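PDB 6OK1: lipid-transfer protein from Thermomonospora curvata, which has no established function of its own but belongs to the lipid-transfer proteins built on the thiolase fold. Local coordinates for residues Leu35-Asp40 and Gly221-Val226; Ser46-Leu51 and Ala102-Cys107. All blocks are in the same frame, centred on the assembly; numbering follows the deposited sequence.

Contact 1. Residues Leu35-Asp40 and Gly221-Val226; sequences LAAIAD and GQALVV
Ala37, near the end of helix 26-40, settles into the dip between Ala223 and Val225 on strand 219-228, a helix-on-sheet packing of the layered thiolase fold. The two axes run in broadly the same direction, 35° apart. At the last turn of the helix, Asp40 forms a salt bridge to Arg359 and accepts hydrogen bonds from His237 and the backbone of Ile13. Early in the strand segment, Gln222 turns to the other face of the sheet, where helix 348-359 covers it. Its amide folds back along the strand, and Gln222 NE2 donates to Ala223 O at 3.2 Å; the bond is nearly straight and lies in the amide plane of Gln222, although it is tilted from the plane of the carbonyl. Ala223 points at the helix. Its CB meets Ala37 CB at 3.8 Å, and, consistent with the small side chains that meet there, the axes come as near as 7.2 Å. The next residue, Leu224, again faces helix 348-359 and packs on Ile351, so alternate residues of the strand serve two helical layers. Val225 closes the dip. With CG1 anti to the backbone N (chi1 174°), its other methyl, CG2, is the one pressed on the helix. Val225 CG2 sits 3.7 Å from Ala37 CB and lies under the following peptide, 3.5 Å from Ala37 O and 3.7 Å from Ile38 N. The Ile38 side chain adds a looser touch, Ile38 CG1 to Val225 CG2 at 4.3 Å.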
ATOM      1  N   LEU A  35      18.937   3.051  -9.310  1.00 27.30           N
ATOM      2  CA  LEU A  35      20.309   3.553  -9.441  1.00 30.66           C
ATOM      3  C   LEU A  35      20.479   4.413 -10.688  1.00 27.32           C
ATOM      4  O   LEU A  35      21.216   5.411 -10.663  1.00 28.92           O
ATOM      5  CB  LEU A  35      21.301   2.386  -9.456  1.00 24.91           C
ATOM      6  CG  LEU A  35      21.485   1.725  -8.080  1.00 25.31           C
ATOM      7  CD1 LEU A  35      22.395   0.504  -8.186  1.00 33.45           C
ATOM      8  CD2 LEU A  35      22.056   2.697  -7.039  1.00 28.62           C
ATOM      9  N   ALA A  36      19.837   4.031 -11.794  1.00 27.76           N
ATOM     10  CA  ALA A  36      19.960   4.809 -13.024  1.00 33.49           C
ATOM     11  C   ALA A  36      19.364   6.197 -12.851  1.00 35.63           C
ATOM     12  O   ALA A  36      19.945   7.187 -13.308  1.00 28.79           O
ATOM     13  CB  ALA A  36      19.300   4.069 -14.189  1.00 29.41           C
ATOM     14  N   ALA A  37      18.216   6.296 -12.164  1.00 26.75           N
ATOM     15  CA  ALA A  37      17.571   7.595 -11.959  1.00 24.17           C
ATOM     16  C   ALA A  37      18.400   8.475 -11.027  1.00 28.72           C
ATOM     17  O   ALA A  37      18.567   9.677 -11.272  1.00 28.02           O
ATOM     18  CB  ALA A  37      16.160   7.408 -11.399  1.00 26.22           C
ATOM     19  N   ILE A  38      18.964   7.872  -9.984  1.00 23.74           N
ATOM     20  CA  ILE A  38      19.818   8.589  -9.047  1.00 25.81           C
ATOM     21  C   ILE A  38      21.019   9.173  -9.783  1.00 28.27           C
ATOM     22  O   ILE A  38      21.360  10.353  -9.626  1.00 27.99           O
ATOM     23  CB  ILE A  38      20.245   7.639  -7.912  1.00 27.62           C
ATOM     24  CG1 ILE A  38      19.033   7.289  -7.021  1.00 26.44           C
ATOM     25  CG2 ILE A  38      21.371   8.237  -7.077  1.00 36.54           C
ATOM     26  CD1 ILE A  38      19.251   6.124  -6.048  1.00 25.77           C
ATOM     27  N   ALA A  39      21.687   8.342 -10.583  1.00 30.65           N
ATOM     28  CA  ALA A  39      22.831   8.818 -11.360  1.00 28.14           C
ATOM     29  C   ALA A  39      22.407   9.901 -12.343  1.00 33.29           C
ATOM     30  O   ALA A  39      23.142  10.869 -12.570  1.00 32.01           O
ATOM     31  CB  ALA A  39      23.478   7.650 -12.094  1.00 30.22           C
ATOM     32  N   ASP A  40      21.224   9.756 -12.931  1.00 31.52           N
ATOM     33  CA  ASP A  40      20.735  10.749 -13.878  1.00 33.35           C
ATOM     34  C   ASP A  40      20.540  12.100 -13.210  1.00 36.69           C
ATOM     35  O   ASP A  40      20.706  13.139 -13.858  1.00 31.56           O
ATOM     36  CB  ASP A  40      19.417  10.282 -14.491  1.00 30.08           C
ATOM     37  CG  ASP A  40      18.984  11.136 -15.664  1.00 35.50           C
ATOM     38  OD1 ASP A  40      19.731  11.216 -16.661  1.00 31.62           O
ATOM     39  OD2 ASP A  40      17.890  11.724 -15.601  1.00 28.46           O
ATOM     40  N   GLY A 221      11.535  -1.953 -15.457  1.00 22.65           N
ATOM     41  CA  GLY A 221      11.471  -1.066 -14.292  1.00 20.98           C
ATOM     42  C   GLY A 221      11.685   0.381 -14.683  1.00 21.35           C
ATOM     43  O   GLY A 221      12.391   0.691 -15.645  1.00 23.41           O
ATOM     44  N   GLN A 222      11.032   1.277 -13.928  1.00 21.39           N
ATOM     45  CA  GLN A 222      11.092   2.718 -14.149  1.00 20.81           C
ATOM     46  C   GLN A 222      11.216   3.416 -12.804  1.00 24.36           C
ATOM     47  O   GLN A 222      10.493   3.078 -11.859  1.00 22.68           O
ATOM     48  CB  GLN A 222       9.843   3.226 -14.873  1.00 21.85           C
ATOM     49  CG  GLN A 222       9.778   4.719 -15.068  1.00 19.42           C
ATOM     50  CD  GLN A 222      10.685   5.200 -16.190  1.00 20.67           C
ATOM     51  OE1 GLN A 222      10.489   4.849 -17.357  1.00 24.09           O
ATOM     52  NE2 GLN A 222      11.648   6.046 -15.844  1.00 25.06           N
ATOM     53  N   ALA A 223      12.100   4.422 -12.732  1.00 21.78           N
ATOM     54  CA  ALA A 223      12.289   5.187 -11.505  1.00 23.50           C
ATOM     55  C   ALA A 223      12.409   6.667 -11.829  1.00 23.83           C
ATOM     56  O   ALA A 223      12.720   7.050 -12.953  1.00 23.06           O
ATOM     57  CB  ALA A 223      13.532   4.732 -10.724  1.00 25.51           C
ATOM     58  N   LEU A 224      12.086   7.492 -10.832  1.00 21.82           N
ATOM     59  CA  LEU A 224      12.028   8.949 -10.955  1.00 25.75           C
ATOM     60  C   LEU A 224      12.557   9.540  -9.656  1.00 24.38           C
ATOM     61  O   LEU A 224      12.138   9.102  -8.587  1.00 23.63           O
ATOM     62  CB  LEU A 224      10.589   9.438 -11.172  1.00 23.38           C
ATOM     63  CG  LEU A 224       9.754   8.747 -12.252  1.00 27.46           C
ATOM     64  CD1 LEU A 224       8.290   9.001 -12.045  1.00 24.78           C
ATOM     65  CD2 LEU A 224      10.148   9.218 -13.646  1.00 25.80           C
ATOM     66  N   VAL A 225      13.438  10.550  -9.746  1.00 22.81           N
ATOM     67  CA  VAL A 225      14.027  11.216  -8.580  1.00 24.67           C
ATOM     68  C   VAL A 225      13.390  12.591  -8.411  1.00 23.84           C
ATOM     69  O   VAL A 225      13.424  13.419  -9.327  1.00 26.00           O
ATOM     70  CB  VAL A 225      15.553  11.357  -8.725  1.00 27.55           C
ATOM     71  CG1 VAL A 225      16.121  12.186  -7.587  1.00 28.63           C
ATOM     72  CG2 VAL A 225      16.190   9.989  -8.722  1.00 26.14           C
ATOM     73  N   VAL A 226      12.846  12.848  -7.223  1.00 23.83           N
ATOM     74  CA  VAL A 226      12.169  14.105  -6.917  1.00 23.09           C
ATOM     75  C   VAL A 226      12.967  14.808  -5.829  1.00 26.85           C
ATOM     76  O   VAL A 226      13.335  14.187  -4.826  1.00 25.95           O
ATOM     77  CB  VAL A 226      10.714  13.846  -6.472  1.00 24.34           C
ATOM     78  CG1 VAL A 226       9.989  15.154  -6.052  1.00 26.94           C
ATOM     79  CG2 VAL A 226       9.926  13.163  -7.608  1.00 25.78           C
TER

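Contact 2. Residues Ser46-Leu51 and Ala102-Cys107. With NA (sodium ion), chain E.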
ATOM      1  N   SER A  46      23.316   7.329  -1.184  1.00 29.96           N
ATOM      2  CA  SER A  46      23.237   7.801   0.197  1.00 28.47           C
ATOM      3  C   SER A  46      22.497   9.126   0.324  1.00 34.66           C
ATOM      4  O   SER A  46      22.087   9.493   1.435  1.00 34.70           O
ATOM      5  CB  SER A  46      24.647   7.948   0.786  1.00 35.45           C
ATOM      6  OG  SER A  46      25.391   8.857  -0.005  1.00 36.08           O
ATOM      7  N   ASP A  47      22.319   9.854  -0.778  1.00 29.89           N
ATOM      8  CA  ASP A  47      21.536  11.083  -0.741  1.00 28.72           C
ATOM      9  C   ASP A  47      20.034  10.815  -0.573  1.00 28.68           C
ATOM     10  O   ASP A  47      19.311  11.693  -0.090  1.00 27.86           O
ATOM     11  CB  ASP A  47      21.763  11.896  -2.017  1.00 33.39           C
ATOM     12  CG  ASP A  47      23.196  12.380  -2.161  1.00 35.37           C
ATOM     13  OD1 ASP A  47      23.803  12.704  -1.129  1.00 35.06           O
ATOM     14  OD2 ASP A  47      23.702  12.437  -3.301  1.00 32.49           O
ATOM     15  N   VAL A  48      19.562   9.631  -0.956  1.00 26.51           N
ATOM     16  CA  VAL A  48      18.126   9.312  -0.969  1.00 21.36           C
ATOM     17  C   VAL A  48      17.612   9.076   0.440  1.00 25.70           C
ATOM     18  O   VAL A  48      18.151   8.249   1.184  1.00 26.20           O
ATOM     19  CB  VAL A  48      17.863   8.074  -1.842  1.00 25.98           C
ATOM     20  CG1 VAL A  48      16.385   7.699  -1.825  1.00 24.29           C
ATOM     21  CG2 VAL A  48      18.312   8.336  -3.266  1.00 30.31           C
ATOM     22  N   ASP A  49      16.534   9.767   0.809  1.00 23.98           N
ATOM     23  CA  ASP A  49      15.921   9.528   2.110  1.00 23.72           C
ATOM     24  C   ASP A  49      14.441   9.184   2.003  1.00 24.31           C
ATOM     25  O   ASP A  49      13.766   9.068   3.039  1.00 23.35           O
ATOM     26  CB  ASP A  49      16.143  10.722   3.050  1.00 22.45           C
ATOM     27  CG  ASP A  49      15.705  12.044   2.471  1.00 27.66           C
ATOM     28  OD1 ASP A  49      15.090  12.070   1.392  1.00 27.11           O
ATOM     29  OD2 ASP A  49      15.983  13.084   3.126  1.00 31.55           O
ATOM     30  N   GLY A  50      13.929   8.988   0.795  1.00 24.54           N
ATOM     31  CA  GLY A  50      12.537   8.597   0.622  1.00 22.74           C
ATOM     32  C   GLY A  50      12.365   7.659  -0.553  1.00 21.30           C
ATOM     33  O   GLY A  50      13.059   7.768  -1.573  1.00 22.72           O
ATOM     34  N   LEU A  51      11.400   6.737  -0.417  1.00 21.97           N
ATOM     35  CA  LEU A  51      11.039   5.808  -1.484  1.00 25.78           C
ATOM     36  C   LEU A  51       9.526   5.659  -1.542  1.00 22.20           C
ATOM     37  O   LEU A  51       8.890   5.440  -0.509  1.00 23.65           O
ATOM     38  CB  LEU A  51      11.660   4.421  -1.272  1.00 20.37           C
ATOM     39  CG  LEU A  51      13.173   4.308  -1.509  1.00 24.32           C
ATOM     40  CD1 LEU A  51      13.692   2.905  -1.161  1.00 25.46           C
ATOM     41  CD2 LEU A  51      13.565   4.664  -2.935  1.00 23.06           C
ATOM     42  N   ALA A 102      11.394  14.878   3.627  1.00 25.74           N
ATOM     43  CA  ALA A 102      12.447  14.241   2.854  1.00 24.57           C
ATOM     44  C   ALA A 102      13.058  15.245   1.894  1.00 23.88           C
ATOM     45  O   ALA A 102      12.397  16.189   1.455  1.00 28.17           O
ATOM     46  CB  ALA A 102      11.930  13.043   2.046  1.00 27.03           C
ATOM     47  N   GLU A 103      14.324  15.021   1.559  1.00 26.76           N
ATOM     48  CA  GLU A 103      15.019  15.853   0.581  1.00 27.36           C
ATOM     49  C   GLU A 103      15.147  15.198  -0.788  1.00 29.17           C
ATOM     50  O   GLU A 103      15.133  15.900  -1.804  1.00 25.88           O
ATOM     51  CB  GLU A 103      16.411  16.211   1.119  1.00 28.45           C
ATOM     52  CG  GLU A 103      16.324  17.204   2.290  1.00 36.37           C
ATOM     53  CD  GLU A 103      17.672  17.569   2.842  1.00 70.73           C
ATOM     54  OE1 GLU A 103      18.449  16.641   3.143  1.00 50.58           O
ATOM     55  OE2 GLU A 103      17.953  18.778   2.960  1.00101.30           O
ATOM     56  N   VAL A 104      15.247  13.875  -0.854  1.00 24.98           N
ATOM     57  CA  VAL A 104      15.507  13.172  -2.112  1.00 22.70           C
ATOM     58  C   VAL A 104      14.669  11.903  -2.122  1.00 22.94           C
ATOM     59  O   VAL A 104      14.959  10.963  -1.372  1.00 24.04           O
ATOM     60  CB  VAL A 104      16.989  12.821  -2.291  1.00 28.36           C
ATOM     61  CG1 VAL A 104      17.212  12.146  -3.609  1.00 24.93           C
ATOM     62  CG2 VAL A 104      17.860  14.090  -2.193  1.00 28.33           C
ATOM     63  N   VAL A 105      13.639  11.866  -2.961  1.00 24.23           N
ATOM     64  CA  VAL A 105      12.671  10.774  -2.965  1.00 21.71           C
ATOM     65  C   VAL A 105      12.741  10.091  -4.317  1.00 21.90           C
ATOM     66  O   VAL A 105      12.710  10.759  -5.356  1.00 25.97           O
ATOM     67  CB  VAL A 105      11.251  11.268  -2.660  1.00 24.98           C
ATOM     68  CG1 VAL A 105      10.293  10.067  -2.560  1.00 21.94           C
ATOM     69  CG2 VAL A 105      11.252  12.102  -1.347  1.00 23.47           C
ATOM     70  N   VAL A 106      12.825   8.765  -4.319  1.00 22.18           N
ATOM     71  CA  VAL A 106      12.755   7.997  -5.559  1.00 20.41           C
ATOM     72  C   VAL A 106      11.415   7.278  -5.645  1.00 23.60           C
ATOM     73  O   VAL A 106      11.034   6.553  -4.728  1.00 21.56           O
ATOM     74  CB  VAL A 106      13.921   7.004  -5.681  1.00 21.27           C
ATOM     75  CG1 VAL A 106      13.921   6.372  -7.044  1.00 24.57           C
ATOM     76  CG2 VAL A 106      15.258   7.731  -5.447  1.00 25.96           C
ATOM     77  N   CYS A 107      10.708   7.484  -6.753  1.00 22.27           N
ATOM     78  CA  CYS A 107       9.461   6.802  -7.056  1.00 19.86           C
ATOM     79  C   CYS A 107       9.763   5.714  -8.078  1.00 19.94           C
ATOM     80  O   CYS A 107      10.455   5.983  -9.058  1.00 23.94           O
ATOM     81  CB  CYS A 107       8.430   7.780  -7.628  1.00 25.53           C
ATOM     82  SG  CYS A 107       8.250   9.299  -6.688  1.00 24.49           S
TER
HETATM   83 NA    NA E 501      19.276   7.125   2.917  1.00 27.78          NA
HETATM   84  O   HOH W   1      18.306  13.799   3.724  1.00 46.80           O
HETATM   85  O   HOH W   2      19.584   9.242   4.161  1.00 36.16           O
HETATM   86  O   HOH W   3      21.301   7.061   3.952  1.00 44.74           O
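Gly50 and Leu51 pair in parallel with Val105 and Val106, joining strand 50-54 to strand 104-112 in the thiolase-fold sheet. Val106 N donates to Gly50 O at 2.9 Å. One register step earlier, Val104 O takes Asp49 N at 2.9 Å, with a weak second bond from Gly50 N. Before the strand begins, the Asp49 side chain takes over the pairing: with CG between the backbone N and the carbonyl carbon (chi1 53°), the carboxylate swings across to the 102-107 backbone. Asp49 OD2 receives Glu103 N on the syn lone pair at 3.0 Å, and Asp49 OD1 receives Val104 N at 2.9 Å, the donor 29° out of the carboxylate plane. The two N-H groups thus hold both oxygens and fix the rotation of the group. The buried Val48 side chain crosses those of Val104 and Val106 at about a right angle, Val48 CG1 3.8 Å from Val106 CG2. Further along, Leu51 lies beside Val106, Leu51 CD2 3.6 Å from Val106 CB. The carbonyl of Val48 leaves at a steep angle to its side chain, and Val48 O binds the sodium ion at 2.4 Å, together with Ile70 O, Glu72 O and two waters. Because that carbonyl belongs to the same peptide as Asp49 N, the cation may polarise the peptide and make Asp49 N-H a better donor to Val104 O.

In the fold
Contact 1 lays a helix on the sheet and contact 2 pairs two of its strands; their centres are 11 Å apart. Strands 219-228 and 104-112 are antiparallel neighbours, stitched by probable hydrogen bonds from Val226 N to Val105 O and from Cys107 N to Leu224 O, both 2.8 Å. Helix 26-40 spans the two: Ile38, which touches Val225 in contact 1, also packs its CD1 on Val48 CG2 of contact 2 at 3.7 Å, and reaches Val106 as well. Through Val48 this apolar core backs onto the sodium site. The ion is bound directly by Val48 O of contact 2, while the Ile38 side chain stays about 9 Å from it.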